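Local coordinates for protein siderophore enterobactin esterase (Emericella nidulans, PDB 6GUO) that hydrolyses the ester bonds of enterobactin, a siderophore made by enterobacteria, so that the fungus can release the iron it carries inside the cell, at residues Leu57-Ala62 against Tyr104-Pro109; Glu133-Ile138 against Phe176-Ser181. All blocks are in the same frame, centred on the assembly; numbering follows the deposited sequence. Where two conformers were deposited one is given.

Contact 1 (Leu57-Ala62 against Tyr104-Pro109); sequences LVDGNA and YDLTPP
Leu106 reaches from the helix 102-106 to the end of strand 52-58 and divides its two methyls between an apolar and a charged neighbour. CD2 lies 3.8 Å from CB of Val58 and 3.9 Å from Val58 CG2, so it rests on the branch point of the valine; the two side chains lie antiparallel alongside one another. CD1 goes to the carboxylate of Asp59, 3.9 Å from OD1 and 4.1 Å from OD2, a plain van der Waals contact. The leucine's CG stands anti to its own carbonyl carbon (chi1 -58°), which points the methyl fork at the Val58-Asp59 pair. Val58, compact and beta-branched, suits the last part of a buried strand, and its side chain also touches Phe134 and Phe170 on the two neighbouring helices. Asp59 follows in a left-handed backbone conformation (phi 52°, psi 47°), which turns the chain from the strand into helix 60-77; Ala62 N closes this turn on Asp59 O at 3.0 Å. The polar end of Asp59 belongs to Arg102, whose NE forms a salt bridge with OD1 and so fixes where the carboxylate sits. Leucine thus packs beside a strand-to-helix turn at the C-terminal end of an interior strand of the central sheet, characteristic of the alpha/beta-hydrolase fold, with Val58 touching residues of the probable nucleophile elbow.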
loop_
_atom_site.group_PDB
_atom_site.type_symbol
_atom_site.label_atom_id
_atom_site.label_comp_id
_atom_site.label_asym_id
_atom_site.label_seq_id
_atom_site.Cartn_x
_atom_site.Cartn_y
_atom_site.Cartn_z
ATOM N N LEU A 57 -0.625 3.334 14.283
ATOM C CA LEU A 57 -1.752 3.021 13.413
ATOM C C LEU A 57 -2.871 2.362 14.212
ATOM O O LEU A 57 -2.628 1.378 14.895
ATOM C CB LEU A 57 -1.313 2.057 12.310
ATOM C CG LEU A 57 -0.018 2.333 11.544
ATOM C CD1 LEU A 57 0.321 1.135 10.667
ATOM C CD2 LEU A 57 -0.153 3.581 10.701
ATOM N N VAL A 58 -4.087 2.899 14.114
ATOM C CA VAL A 58 -5.276 2.192 14.631
ATOM C C VAL A 58 -5.886 1.385 13.484
ATOM O O VAL A 58 -5.536 1.610 12.334
ATOM C CB VAL A 58 -6.276 3.128 15.336
ATOM C CG1 VAL A 58 -5.605 3.758 16.551
ATOM C CG2 VAL A 58 -6.844 4.194 14.403
ATOM N N ASP A 59 -6.765 0.430 13.792
ATOM C CA ASP A 59 -7.074 -0.694 12.870
ATOM C C ASP A 59 -5.773 -1.363 12.431
ATOM O O ASP A 59 -5.540 -1.610 11.235
ATOM C CB ASP A 59 -7.869 -0.257 11.631
ATOM C CG ASP A 59 -9.255 0.231 11.959
ATOM O OD1 ASP A 59 -9.954 -0.416 12.772
ATOM O OD2 ASP A 59 -9.672 1.247 11.369
ATOM N N GLY A 60 -4.920 -1.630 13.411
ATOM C CA GLY A 60 -3.547 -2.070 13.168
ATOM C C GLY A 60 -3.382 -3.248 12.227
ATOM O O GLY A 60 -2.480 -3.248 11.382
ATOM N N ASN A 61 -4.269 -4.237 12.354
ATOM C CA ASN A 61 -4.186 -5.460 11.543
ATOM C C ASN A 61 -4.353 -5.189 10.046
ATOM O O ASN A 61 -3.871 -5.969 9.229
ATOM C CB ASN A 61 -5.232 -6.510 11.947
ATOM C CG ASN A 61 -5.305 -6.741 13.440
ATOM O OD1 ASN A 61 -5.971 -5.996 14.146
ATOM N ND2 ASN A 61 -4.649 -7.792 13.924
ATOM N N ALA A 62 -5.064 -4.115 9.697
ATOM C CA ALA A 62 -5.355 -3.769 8.297
ATOM C C ALA A 62 -4.321 -2.868 7.629
ATOM O O ALA A 62 -4.332 -2.742 6.402
ATOM C CB ALA A 62 -6.722 -3.108 8.213
ATOM N N TYR A 104 -16.130 0.555 19.516
ATOM C CA TYR A 104 -15.978 1.042 20.892
ATOM C C TYR A 104 -14.668 1.821 21.055
ATOM O O TYR A 104 -14.667 2.942 21.570
ATOM C CB TYR A 104 -16.038 -0.110 21.898
ATOM C CG TYR A 104 -15.860 0.354 23.323
ATOM C CD1 TYR A 104 -16.845 1.111 23.953
ATOM C CD2 TYR A 104 -14.697 0.063 24.034
ATOM C CE1 TYR A 104 -16.685 1.555 25.258
ATOM C CE2 TYR A 104 -14.525 0.504 25.340
ATOM C CZ TYR A 104 -15.522 1.248 25.949
ATOM O OH TYR A 104 -15.359 1.685 27.245
ATOM N N ASP A 105 -13.563 1.227 20.605
ATOM C CA ASP A 105 -12.239 1.815 20.796
ATOM C C ASP A 105 -12.037 3.169 20.119
ATOM O O ASP A 105 -11.299 4.003 20.642
ATOM C CB ASP A 105 -11.124 0.862 20.334
ATOM C CG ASP A 105 -10.873 -0.274 21.306
ATOM O OD1 ASP A 105 -10.529 -1.370 20.834
ATOM O OD2 ASP A 105 -11.004 -0.089 22.531
ATOM N N LEU A 106 -12.687 3.385 18.977
ATOM C CA LEU A 106 -12.399 4.540 18.125
ATOM C C LEU A 106 -13.406 5.691 18.196
ATOM O O LEU A 106 -13.132 6.763 17.660
ATOM C CB LEU A 106 -12.243 4.068 16.669
ATOM C CG LEU A 106 -11.141 3.023 16.447
ATOM C CD1 LEU A 106 -11.128 2.555 14.998
ATOM C CD2 LEU A 106 -9.773 3.560 16.842
ATOM N N THR A 107 -14.550 5.497 18.852
ATOM C CA THR A 107 -15.560 6.553 18.958
ATOM C C THR A 107 -15.489 7.248 20.318
ATOM O O THR A 107 -15.371 6.575 21.347
ATOM C CB THR A 107 -16.977 6.013 18.744
ATOM O OG1 THR A 107 -17.220 4.917 19.633
ATOM C CG2 THR A 107 -17.153 5.552 17.295
ATOM N N PRO A 108 -15.549 8.593 20.329
ATOM C CA PRO A 108 -15.436 9.313 21.598
ATOM C C PRO A 108 -16.706 9.258 22.445
ATOM O O PRO A 108 -17.803 9.092 21.900
ATOM C CB PRO A 108 -15.133 10.747 21.161
ATOM C CG PRO A 108 -15.751 10.874 19.815
ATOM C CD PRO A 108 -15.643 9.516 19.181
ATOM N N PRO A 109 -16.559 9.381 23.778
ATOM C CA PRO A 109 -17.735 9.423 24.635
ATOM C C PRO A 109 -18.460 10.750 24.445
ATOM O O PRO A 109 -17.812 11.791 24.305
ATOM C CB PRO A 109 -17.151 9.300 26.041
ATOM C CG PRO A 109 -15.797 9.899 25.934
ATOM C CD PRO A 109 -15.319 9.646 24.532
#

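Contact 2 (Glu133-Ile138 against Phe176-Ser181); sequences EFLTFI and FTKPSS
In this part of the alpha/beta-hydrolase fold, helix 131-150 meets the turn that follows helix 166-177, where the chain leaves that helix and makes a type I beta turn from Lys178 to Ser181. Leu135 is the apolar side of the contact: its CG lies 4.0 Å from Lys178 NZ and 4.1 Å from Lys178 CE. Lysine suits a partly exposed place of this kind, because its long chain can lie against a helix, here with the last methylene and NZ set along the leucine. A bend at its third torsion (chi3 82°) in an otherwise extended chain brings NZ to the leucine, about 4.5 Å from the backbone N of Thr136, a distance of loose packing. The leucine side chain also touches Phe170 and Ala174 of helix 166-177, as suits a branched apolar residue on the buried side of its own helix. Ser181 serves its own turn: its backbone N donates to Lys178 O at 2.9 Å and closes the return. In the conformer given, one of two, Ser181 OG is a second donor to Lys178 O at 2.6 Å, in the carbonyl plane and on a lone pair. The turn leads on toward strand 184-188, making this the helix-to-strand return of a beta-alpha-beta crossover, packed against the neighbouring helix of the fold.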
loop_
_atom_site.group_PDB
_atom_site.type_symbol
_atom_site.label_atom_id
_atom_site.label_comp_id
_atom_site.label_asym_id
_atom_site.label_seq_id
_atom_site.Cartn_x
_atom_site.Cartn_y
_atom_site.Cartn_z
ATOM N N GLU A 133 -10.403 6.082 26.651
ATOM C CA GLU A 133 -9.732 4.917 27.243
ATOM C C GLU A 133 -8.636 4.375 26.324
ATOM O O GLU A 133 -7.532 4.067 26.772
ATOM C CB GLU A 133 -10.740 3.803 27.550
ATOM C CG GLU A 133 -11.723 4.137 28.664
ATOM C CD GLU A 133 -12.825 3.099 28.831
ATOM O OE1 GLU A 133 -12.734 2.001 28.240
ATOM O OE2 GLU A 133 -13.791 3.390 29.565
ATOM N N PHE A 134 -8.952 4.273 25.036
ATOM C CA PHE A 134 -8.012 3.763 24.038
ATOM C C PHE A 134 -6.814 4.694 23.833
ATOM O O PHE A 134 -5.673 4.256 23.720
ATOM C CB PHE A 134 -8.747 3.535 22.707
ATOM C CG PHE A 134 -7.984 2.701 21.716
ATOM C CD1 PHE A 134 -7.346 1.522 22.105
ATOM C CD2 PHE A 134 -7.930 3.075 20.376
ATOM C CE1 PHE A 134 -6.654 0.752 21.190
ATOM C CE2 PHE A 134 -7.241 2.301 19.456
ATOM C CZ PHE A 134 -6.600 1.140 19.859
ATOM N N LEU A 135 -7.082 5.974 23.803
ATOM C CA LEU A 135 -6.044 6.985 23.658
ATOM C C LEU A 135 -5.099 6.995 24.867
ATOM O O LEU A 135 -3.884 7.127 24.716
ATOM C CB LEU A 135 -6.705 8.345 23.462
ATOM C CG LEU A 135 -5.866 9.568 23.104
ATOM C CD1 LEU A 135 -4.724 9.234 22.154
ATOM C CD2 LEU A 135 -6.776 10.610 22.471
ATOM N N THR A 136 -5.672 6.839 26.061
ATOM C CA THR A 136 -4.895 6.669 27.291
ATOM C C THR A 136 -4.017 5.415 27.206
ATOM O O THR A 136 -2.836 5.452 27.556
ATOM C CB THR A 136 -5.830 6.594 28.518
ATOM O OG1 THR A 136 -6.597 7.800 28.595
ATOM C CG2 THR A 136 -5.056 6.423 29.806
ATOM N N PHE A 137 -4.604 4.322 26.721
ATOM C CA PHE A 137 -3.896 3.052 26.528
ATOM C C PHE A 137 -2.692 3.197 25.595
ATOM O O PHE A 137 -1.599 2.718 25.904
ATOM C CB PHE A 137 -4.877 1.986 26.007
ATOM C CG PHE A 137 -4.232 0.693 25.616
ATOM C CD1 PHE A 137 -3.720 -0.163 26.582
ATOM C CD2 PHE A 137 -4.158 0.312 24.277
ATOM C CE1 PHE A 137 -3.128 -1.367 26.224
ATOM C CE2 PHE A 137 -3.570 -0.890 23.916
ATOM C CZ PHE A 137 -3.057 -1.732 24.889
ATOM N N ILE A 138 -2.887 3.877 24.468
ATOM C CA ILE A 138 -1.799 4.089 23.507
ATOM C C ILE A 138 -0.687 4.949 24.118
ATOM O O ILE A 138 0.490 4.597 24.037
ATOM C CB ILE A 138 -2.314 4.708 22.191
ATOM C CG1 ILE A 138 -3.197 3.690 21.452
ATOM C CG2 ILE A 138 -1.153 5.131 21.292
ATOM C CD1 ILE A 138 -4.034 4.282 20.341
ATOM N N PHE A 176 -8.178 17.269 18.716
ATOM C CA PHE A 176 -9.015 18.340 19.260
ATOM C C PHE A 176 -9.056 18.379 20.786
ATOM O O PHE A 176 -9.227 19.451 21.348
ATOM C CB PHE A 176 -10.443 18.284 18.694
ATOM C CG PHE A 176 -10.518 18.423 17.190
ATOM C CD1 PHE A 176 -9.650 19.271 16.491
ATOM C CD2 PHE A 176 -11.474 17.718 16.469
ATOM C CE1 PHE A 176 -9.732 19.390 15.115
ATOM C CE2 PHE A 176 -11.557 17.838 15.092
ATOM C CZ PHE A 176 -10.685 18.675 14.413
ATOM N N THR A 177 -8.891 17.228 21.443
ATOM C CA THR A 177 -8.966 17.152 22.913
ATOM C C THR A 177 -7.611 17.008 23.617
ATOM O O THR A 177 -7.477 17.415 24.777
ATOM C CB THR A 177 -9.895 16.007 23.364
ATOM O OG1 THR A 177 -9.341 14.746 22.989
ATOM C CG2 THR A 177 -11.279 16.163 22.745
ATOM N N LYS A 178 -6.623 16.428 22.936
ATOM C CA LYS A 178 -5.288 16.245 23.505
ATOM C C LYS A 178 -4.240 16.479 22.400
ATOM O O LYS A 178 -3.532 15.554 22.010
ATOM C CB LYS A 178 -5.193 14.847 24.144
ATOM C CG LYS A 178 -4.112 14.702 25.214
ATOM C CD LYS A 178 -4.330 13.483 26.114
ATOM C CE LYS A 178 -3.827 12.189 25.488
ATOM N NZ LYS A 178 -4.019 11.006 26.377
ATOM N N PRO A 179 -4.143 17.731 21.891
ATOM C CA PRO A 179 -3.313 18.023 20.707
ATOM C C PRO A 179 -1.817 17.699 20.823
ATOM O O PRO A 179 -1.170 17.486 19.798
ATOM C CB PRO A 179 -3.520 19.531 20.480
ATOM C CG PRO A 179 -4.079 20.056 21.750
ATOM C CD PRO A 179 -4.858 18.934 22.357
ATOM N N SER A 180 -1.278 17.656 22.041
ATOM C CA SER A 180 0.121 17.259 22.253
ATOM C C SER A 180 0.380 15.745 22.201
ATOM O O SER A 180 1.542 15.337 22.265
ATOM C CB SER A 180 0.633 17.813 23.585
ATOM O OG SER A 180 0.561 19.224 23.586
ATOM N N SER A 181 -0.677 14.927 22.089
ATOM C CA SER A 181 -0.563 13.457 22.032
ATOM C C SER A 181 0.423 12.981 20.980
ATOM O O SER A 181 1.253 12.099 21.228
ATOM C CB SER A 181 -1.917 12.827 21.700
ATOM O OG SER A 181 -2.876 13.112 22.690
#

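How the contacts relate
Both segments of contact 1 precede both of contact 2 in sequence, and their centres lie 12 Å apart. Helices 102-106 and 131-150 follow one another in the chain, separated by a linker that carries the proline-rich insertion narrowing the active site. Phe134 joins the contacts: its CE2 lies 3.6 Å from Val58 CG1 and 3.9 Å from Leu106 CD2. Tyr104 OH and Glu133 OE1 are 2.8 Å apart, a probable hydrogen bond. Helix 166-177, which follows the probable nucleophile elbow, touches Val58 and Leu106 through Phe170 and ends in contact 2. Together they tie the sheet's strand 52-58 to the helices packed on it, at both ends of that linker.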